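Local structure of MlnD (Bacillus methylotrophicus, 5IL5) at residues A[32-36]-A[208-212]; A[45-50]-A[110-115]; A[183-189]-A[201-205]. The protein supplies the dehydratase domain of a modular trans-AT polyketide synthase, probably removing water from carrier-bound beta-hydroxyacyl intermediates during macrolactin assembly. All blocks are in the same frame, centred on the assembly; numbering follows the deposited sequence.

Contact 1 of 3, residues A[32-36]-A[208-212]; sequences LHPYI and PKGCI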
# COMPACT_ATOMS: atom_id res chain seq x y z
N LEU A 32 7.84 4.76 -0.45
CA LEU A 32 7.14 5.73 0.37
C LEU A 32 8.08 6.56 1.23
O LEU A 32 7.71 7.66 1.67
CB LEU A 32 6.12 5.02 1.26
CG LEU A 32 4.98 4.32 0.52
CD1 LEU A 32 4.26 3.36 1.45
CD2 LEU A 32 4.02 5.35 -0.03
N HIS A 33 9.29 6.07 1.49
CA HIS A 33 10.21 6.72 2.42
C HIS A 33 11.55 6.00 2.34
O HIS A 33 11.59 4.84 1.95
CB HIS A 33 9.63 6.69 3.85
CG HIS A 33 10.48 7.32 4.91
ND1 HIS A 33 11.52 6.66 5.53
CD2 HIS A 33 10.39 8.53 5.50
CE1 HIS A 33 12.05 7.46 6.45
NE2 HIS A 33 11.38 8.60 6.45
N PRO A 34 12.66 6.68 2.68
CA PRO A 34 13.96 6.00 2.61
C PRO A 34 14.01 4.66 3.33
O PRO A 34 14.81 3.79 2.95
CB PRO A 34 14.92 7.01 3.24
CG PRO A 34 14.17 8.32 3.34
CD PRO A 34 12.83 8.14 2.71
N TYR A 35 13.20 4.46 4.37
CA TYR A 35 13.14 3.20 5.09
C TYR A 35 11.86 2.43 4.85
O TYR A 35 11.73 1.31 5.35
CB TYR A 35 13.30 3.43 6.60
CG TYR A 35 14.40 4.38 7.02
CD1 TYR A 35 15.65 4.34 6.44
CD2 TYR A 35 14.19 5.28 8.05
CE1 TYR A 35 16.66 5.20 6.84
CE2 TYR A 35 15.19 6.14 8.46
CZ TYR A 35 16.42 6.09 7.86
OH TYR A 35 17.41 6.94 8.27
N ILE A 36 10.90 2.98 4.10
CA ILE A 36 9.62 2.32 3.84
C ILE A 36 9.44 2.20 2.33
O ILE A 36 9.40 3.22 1.63
CB ILE A 36 8.44 3.08 4.49
CG1 ILE A 36 8.67 3.26 6.00
CG2 ILE A 36 7.12 2.36 4.22
CD1 ILE A 36 7.70 4.24 6.65
N PRO A 208 18.61 12.15 1.97
CA PRO A 208 17.33 12.03 1.26
C PRO A 208 16.29 12.95 1.87
O PRO A 208 16.23 13.16 3.08
CB PRO A 208 16.95 10.56 1.44
CG PRO A 208 17.67 10.15 2.67
CD PRO A 208 18.99 10.87 2.60
N LYS A 209 15.48 13.54 0.99
CA LYS A 209 14.47 14.50 1.42
C LYS A 209 13.53 13.88 2.44
O LYS A 209 13.04 14.58 3.34
CB LYS A 209 13.69 14.99 0.21
CG LYS A 209 13.05 16.34 0.38
CD LYS A 209 14.05 17.45 0.15
CE LYS A 209 13.38 18.79 0.22
NZ LYS A 209 14.35 19.91 0.10
N GLY A 210 13.28 12.58 2.34
CA GLY A 210 12.18 11.97 3.06
C GLY A 210 12.35 11.93 4.56
O GLY A 210 11.36 12.01 5.29
N CYS A 211 13.58 11.79 5.05
CA CYS A 211 13.81 11.64 6.48
C CYS A 211 13.53 12.96 7.19
O CYS A 211 14.24 13.95 6.97
CB CYS A 211 15.24 11.19 6.77
SG CYS A 211 15.51 9.42 6.72
N ILE A 212 12.49 12.98 8.03
CA ILE A 212 12.29 14.10 8.93
C ILE A 212 13.34 14.07 10.03
O ILE A 212 14.01 15.07 10.31
CB ILE A 212 10.87 14.06 9.53
CG1 ILE A 212 9.81 14.16 8.44
CG2 ILE A 212 10.70 15.15 10.57
CD1 ILE A 212 9.75 15.45 7.70
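The thiol of Cys-211 points in among three side chains of the 32-36 loop: His-33, Pro-34 and Tyr-35. It approaches Tyr-35 at the phenol end of the ring. SG lies 3.5 Å from Tyr-35 OH and 4.2 Å from the centroid of the Tyr-35 ring. The line to the centroid runs 39° off the ring normal, so this is an oblique sulfur-aromatic contact. The sulfur meets the His-33 ring more loosely, with Cys-211 SG 4.0 Å from His-33 CE1. Its chi1 of -86° sets SG beside the backbone N of Cys-211 and swings it toward the aromatic pair.

Pro-34 packs beside the sulfur. Its CG lies 3.8 Å from Cys-211 SG and also meets Pro-208 CG at 4.0 Å, proline against proline. Pro-34 CD rests on Gly-210 CA and also lies over the rim of one face of the His-33 imidazole.

His-33 is held in place by polar bonds at both ring nitrogens. ND1 accepts the backbone N-H of Tyr-35 at 3.0 Å, in a nearly straight bond (171°) that comes in slightly tilted from the ring plane. NE2 is hydrogen-bonded to Glu-76 OE2. The loop itself is a type I beta turn from His-33 to Ile-36, closed by Ile-36 N to His-33 O.

The contact joins the two hotdog halves of the dehydratase, the 32-36 loop from the N-terminal one and the 208-212 loop from the C-terminal one. Helix 74-86 ties the two loops together: Glu-76 OE2 also bonds Ile-212 N, and Ala-80 touches His-33. Ile-36 leads into strand 36-39 and packs on strand 46-50, while 208-212 runs toward helix 215-229.

Contact 2 of 3, residues A[45-50]-A[110-115]; sequences AQKFLI and QIRIVL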
# COMPACT_ATOMS: atom_id res chain seq x y z
N ALA A 45 -4.73 -5.94 9.15
CA ALA A 45 -4.07 -4.83 9.81
C ALA A 45 -3.43 -3.87 8.81
O ALA A 45 -3.02 -4.27 7.71
CB ALA A 45 -3.02 -5.35 10.80
N GLN A 46 -3.35 -2.61 9.22
CA GLN A 46 -2.58 -1.60 8.52
C GLN A 46 -1.09 -1.85 8.71
O GLN A 46 -0.62 -2.08 9.83
CB GLN A 46 -2.95 -0.22 9.08
CG GLN A 46 -2.13 0.94 8.57
CD GLN A 46 -2.58 1.47 7.21
OE1 GLN A 46 -3.75 1.37 6.85
NE2 GLN A 46 -1.65 2.05 6.46
N LYS A 47 -0.32 -1.80 7.62
CA LYS A 47 1.09 -2.11 7.78
C LYS A 47 1.87 -1.74 6.52
O LYS A 47 1.32 -1.70 5.42
CB LYS A 47 1.27 -3.59 8.11
CG LYS A 47 0.50 -4.51 7.17
CD LYS A 47 0.50 -5.93 7.68
CE LYS A 47 -0.58 -6.72 6.99
NZ LYS A 47 -0.41 -8.17 7.21
N PHE A 48 3.17 -1.50 6.72
CA PHE A 48 4.09 -1.11 5.67
C PHE A 48 5.32 -2.00 5.70
O PHE A 48 5.69 -2.54 6.74
CB PHE A 48 4.55 0.35 5.82
CG PHE A 48 3.45 1.37 5.82
CD1 PHE A 48 2.73 1.65 6.96
CD2 PHE A 48 3.18 2.10 4.68
CE1 PHE A 48 1.73 2.61 6.96
CE2 PHE A 48 2.18 3.06 4.67
CZ PHE A 48 1.46 3.31 5.81
N LEU A 49 5.97 -2.14 4.54
CA LEU A 49 7.19 -2.92 4.40
C LEU A 49 8.41 -2.04 4.64
O LEU A 49 8.57 -1.00 3.99
CB LEU A 49 7.25 -3.55 3.01
CG LEU A 49 8.20 -4.72 2.78
CD1 LEU A 49 7.79 -5.43 1.51
CD2 LEU A 49 9.65 -4.29 2.69
N ILE A 50 9.28 -2.45 5.55
CA ILE A 50 10.51 -1.72 5.86
C ILE A 50 11.65 -2.33 5.05
O ILE A 50 11.79 -3.56 4.98
CB ILE A 50 10.83 -1.79 7.36
CG1 ILE A 50 9.67 -1.24 8.21
CG2 ILE A 50 12.15 -1.07 7.67
CD1 ILE A 50 9.70 0.25 8.42
N GLN A 110 12.84 -9.84 6.32
CA GLN A 110 12.01 -8.71 5.89
C GLN A 110 11.35 -8.07 7.10
O GLN A 110 10.81 -8.77 7.96
CB GLN A 110 10.96 -9.19 4.88
CG GLN A 110 10.46 -8.11 3.93
CD GLN A 110 11.50 -7.68 2.92
OE1 GLN A 110 11.83 -6.50 2.81
NE2 GLN A 110 12.03 -8.64 2.17
N ILE A 111 11.42 -6.74 7.18
CA ILE A 111 10.93 -5.99 8.34
C ILE A 111 9.67 -5.24 7.94
O ILE A 111 9.60 -4.63 6.87
CB ILE A 111 12.00 -5.01 8.85
CG1 ILE A 111 13.28 -5.77 9.22
CG2 ILE A 111 11.47 -4.22 10.04
CD1 ILE A 111 14.55 -4.96 9.01
N ARG A 112 8.67 -5.25 8.83
CA ARG A 112 7.41 -4.57 8.62
C ARG A 112 7.03 -3.81 9.88
O ARG A 112 7.47 -4.15 10.98
CB ARG A 112 6.28 -5.55 8.28
CG ARG A 112 5.82 -6.32 9.50
CD ARG A 112 4.87 -7.42 9.17
NE ARG A 112 4.35 -8.05 10.38
CZ ARG A 112 3.28 -8.82 10.42
NH1 ARG A 112 2.61 -9.07 9.30
NH2 ARG A 112 2.87 -9.34 11.57
N ILE A 113 6.19 -2.80 9.71
CA ILE A 113 5.63 -2.06 10.83
C ILE A 113 4.11 -2.21 10.81
O ILE A 113 3.48 -1.94 9.78
CB ILE A 113 6.04 -0.57 10.80
CG1 ILE A 113 5.42 0.18 11.98
CG2 ILE A 113 5.63 0.07 9.48
CD1 ILE A 113 6.01 1.56 12.20
N VAL A 114 3.54 -2.62 11.94
CA VAL A 114 2.10 -2.75 12.10
C VAL A 114 1.63 -1.58 12.94
O VAL A 114 2.26 -1.24 13.95
CB VAL A 114 1.74 -4.09 12.77
CG1 VAL A 114 0.22 -4.23 12.93
CG2 VAL A 114 2.30 -5.26 11.97
N LEU A 115 0.53 -0.96 12.53
CA LEU A 115 -0.06 0.17 13.24
C LEU A 115 -1.51 -0.15 13.58
O LEU A 115 -2.29 -0.52 12.70
CB LEU A 115 0.01 1.45 12.41
CG LEU A 115 1.40 1.82 11.91
CD1 LEU A 115 1.62 1.31 10.50
CD2 LEU A 115 1.57 3.33 11.98
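Phe-48 and Ile-113 form a hydrogen-bonded pair between two antiparallel strands, 46-50 and 111-115, of the N-terminal hotdog fold. Bonds run both ways between them: Phe-48 N to Ile-113 O at 3.1 Å and Ile-113 N to Phe-48 O at 3.0 Å. Both donors lie in the plane of the carbonyl they reach. Leu-115 N adds a further bond to Gln-46 O. The segment axes come within 4.4 Å and make an angle of 157°. Lys-47 with Val-114 and Leu-49 with Arg-112, one on either side of the Phe-48/Ile-113 pair along the strands, are non-hydrogen-bonded pairs.

The apolar contacts lie mainly on the face with Phe-48, Ile-50, Ile-111, Ile-113 and Leu-115. It is turned to helix 74-86, whose Ala-81 meets both Phe-48 and Ile-113. Phe-48 and Ile-113 lie side by side and point the same way, with Phe-48 CB 3.8 Å from Ile-113 CG2. Leu-115 comes in at about a right angle to Phe-48. At the end of this face, Phe-43 of the second subunit packs on Gln-46 and Leu-115.

The charged groups are on the other face. Lys-47 (chi1 49°) and Arg-112 (chi1 74°) both set CG between backbone N and carbonyl carbon. From there both chains run extended, bringing Lys-47 NZ within 3.8 Å of Arg-112 NH1. Acidic partners probably offset these like charges: Asp-42 for Lys-47 and Glu-127 for Arg-112. Val-114 CG2 lies over one face of the Arg-112 guanidinium, toward its rim.

The Phe-48 ring is touched in its plane, at the edge, by Leu-115 CD1, which lies 3.7 Å from Phe-48 CD1.

Contact 3 of 3, residues A[183-189]-A[201-205]; sequences DSLKAAE and KIKAK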
# COMPACT_ATOMS: atom_id res chain seq x y z
N ASP A 183 30.78 5.78 9.41
CA ASP A 183 31.05 7.21 9.29
C ASP A 183 29.80 7.99 8.94
O ASP A 183 29.69 9.18 9.27
CB ASP A 183 32.11 7.48 8.23
CG ASP A 183 33.46 6.90 8.58
OD1 ASP A 183 33.65 6.48 9.75
OD2 ASP A 183 34.34 6.87 7.69
N SER A 184 28.84 7.34 8.28
CA SER A 184 27.57 7.98 7.97
C SER A 184 26.78 8.34 9.22
O SER A 184 25.80 9.09 9.11
CB SER A 184 26.72 7.06 7.09
OG SER A 184 26.51 5.83 7.75
N LEU A 185 27.17 7.84 10.39
CA LEU A 185 26.51 8.17 11.65
C LEU A 185 27.42 8.94 12.60
O LEU A 185 27.11 9.06 13.79
CB LEU A 185 26.01 6.89 12.32
CG LEU A 185 24.81 6.23 11.64
CD1 LEU A 185 24.69 4.78 12.06
CD2 LEU A 185 23.56 6.99 12.00
N LYS A 186 28.54 9.46 12.10
CA LYS A 186 29.49 10.22 12.91
C LYS A 186 29.30 11.70 12.62
O LYS A 186 30.02 12.32 11.84
CB LYS A 186 30.91 9.75 12.62
CG LYS A 186 31.24 8.41 13.23
CD LYS A 186 32.72 8.14 13.21
CE LYS A 186 33.01 6.67 13.45
NZ LYS A 186 34.41 6.46 13.89
N ALA A 187 28.30 12.28 13.28
CA ALA A 187 27.97 13.69 13.12
C ALA A 187 28.55 14.58 14.22
O ALA A 187 28.53 15.81 14.07
CB ALA A 187 26.45 13.86 13.08
N ALA A 188 29.05 14.00 15.31
CA ALA A 188 29.60 14.79 16.40
C ALA A 188 30.93 15.43 15.99
O ALA A 188 31.85 14.74 15.55
CB ALA A 188 29.79 13.91 17.63
N GLU A 189 31.02 16.76 16.12
CA GLU A 189 32.26 17.47 15.86
C GLU A 189 33.10 17.63 17.13
O GLU A 189 34.32 17.47 17.08
CB GLU A 189 31.98 18.85 15.25
CG GLU A 189 31.49 18.82 13.80
CD GLU A 189 31.72 20.14 13.08
OE1 GLU A 189 31.89 21.16 13.77
OE2 GLU A 189 31.73 20.14 11.83
N LYS A 201 28.41 19.18 19.74
CA LYS A 201 28.32 19.97 18.52
C LYS A 201 28.23 19.00 17.35
O LYS A 201 29.11 18.16 17.16
CB LYS A 201 29.54 20.88 18.35
CG LYS A 201 29.60 21.52 16.97
CD LYS A 201 28.48 22.51 16.78
CE LYS A 201 28.66 23.28 15.49
NZ LYS A 201 28.19 22.47 14.33
N ILE A 202 27.15 19.11 16.59
CA ILE A 202 26.92 18.17 15.50
C ILE A 202 26.80 18.94 14.20
O ILE A 202 26.51 20.14 14.17
CB ILE A 202 25.67 17.31 15.74
CG1 ILE A 202 24.41 18.17 15.89
CG2 ILE A 202 25.88 16.46 16.97
CD1 ILE A 202 23.13 17.43 15.54
N LYS A 203 27.07 18.23 13.11
CA LYS A 203 26.88 18.76 11.77
C LYS A 203 26.06 17.74 11.01
O LYS A 203 26.53 16.62 10.75
CB LYS A 203 28.23 19.05 11.11
CG LYS A 203 28.14 19.52 9.68
CD LYS A 203 29.51 19.87 9.13
CE LYS A 203 29.44 20.07 7.64
NZ LYS A 203 28.61 21.24 7.32
N ALA A 204 24.84 18.11 10.67
CA ALA A 204 23.97 17.20 9.96
C ALA A 204 24.50 17.00 8.55
O ALA A 204 25.24 17.82 8.01
CB ALA A 204 22.54 17.72 9.92
N LYS A 205 24.13 15.87 7.97
CA LYS A 205 24.56 15.52 6.63
C LYS A 205 23.35 15.64 5.73
O LYS A 205 22.32 15.00 5.98
CB LYS A 205 25.11 14.09 6.63
CG LYS A 205 26.34 13.94 7.52
CD LYS A 205 26.57 12.49 7.87
CE LYS A 205 27.77 12.35 8.78
NZ LYS A 205 27.80 10.99 9.34
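Ala-187 O receives the backbone N-H of Lys-203 at 3.0 Å, with an angle of 156° at the hydrogen, and also the CA-H of Ile-202. This carbonyl sits at the base of the beta hairpin of strands 188-194 and 197-202 in the C-terminal hotdog fold. The neighbouring bond runs from Glu-189 N to Lys-201 O; its modelled length is short and carries little weight. Between the two bonds Ala-188 and Ile-202 form an antiparallel non-hydrogen-bonded pair. Lys-201 O also receives the CA-H of Ala-188.

Glu-189 carries most of the side-chain contact at this end. Its chi1 of -72° and extended chain carry the carboxylate alongside Lys-201 and across Lys-203. Glu-189 OE1 and Lys-201 NZ make a long salt bridge of 4.0 Å. The Lys-201 chain is bent twice, which brings NZ back to Ile-202 O in a 2.9 Å bond that arrives from above the carbonyl plane. Lys-203 meets the acid through its carbons: Lys-203 CD lies 3.5 Å from Glu-189 OE2.

Ala-187 and Ile-202 face helix 215-229, where both touch Ser-220. Ala-188 packs on Phe-170 of helix 167-176, and its backbone N and O bond Tyr-171 and His-167 there.

Farther along, the two segments diverge. Lys-205 reaches across, its extended chain directed toward the 3-10 segment 183-184. The bond from its NZ to Asp-183 O is less certain, because NZ is modelled too near a neighbour. Nearer the strands, Ala-187 CB packs 3.6 Å from Lys-203 O.

From the N terminus, the chain enters contact 1 at 32-36 and turns at once into strand 36-39 and then strand 46-50. Contact 2 closes first, when strand 111-115 returns to pair with 45-50. Contact 3 follows in series and joins 183-189 to 201-205 across the base of the hairpin of strands 188-194 and 197-202. The chain then reaches 208-212 and closes contact 1, whose long loop encloses both others; none cross. Contacts 1 and 2 touch, with Leu-32 and Ile-36 against Phe-48. Contacts 2 and 3 lie about 14 Å apart at their nearest atoms. Each belongs to a different hotdog half, and contact 1 joins the halves.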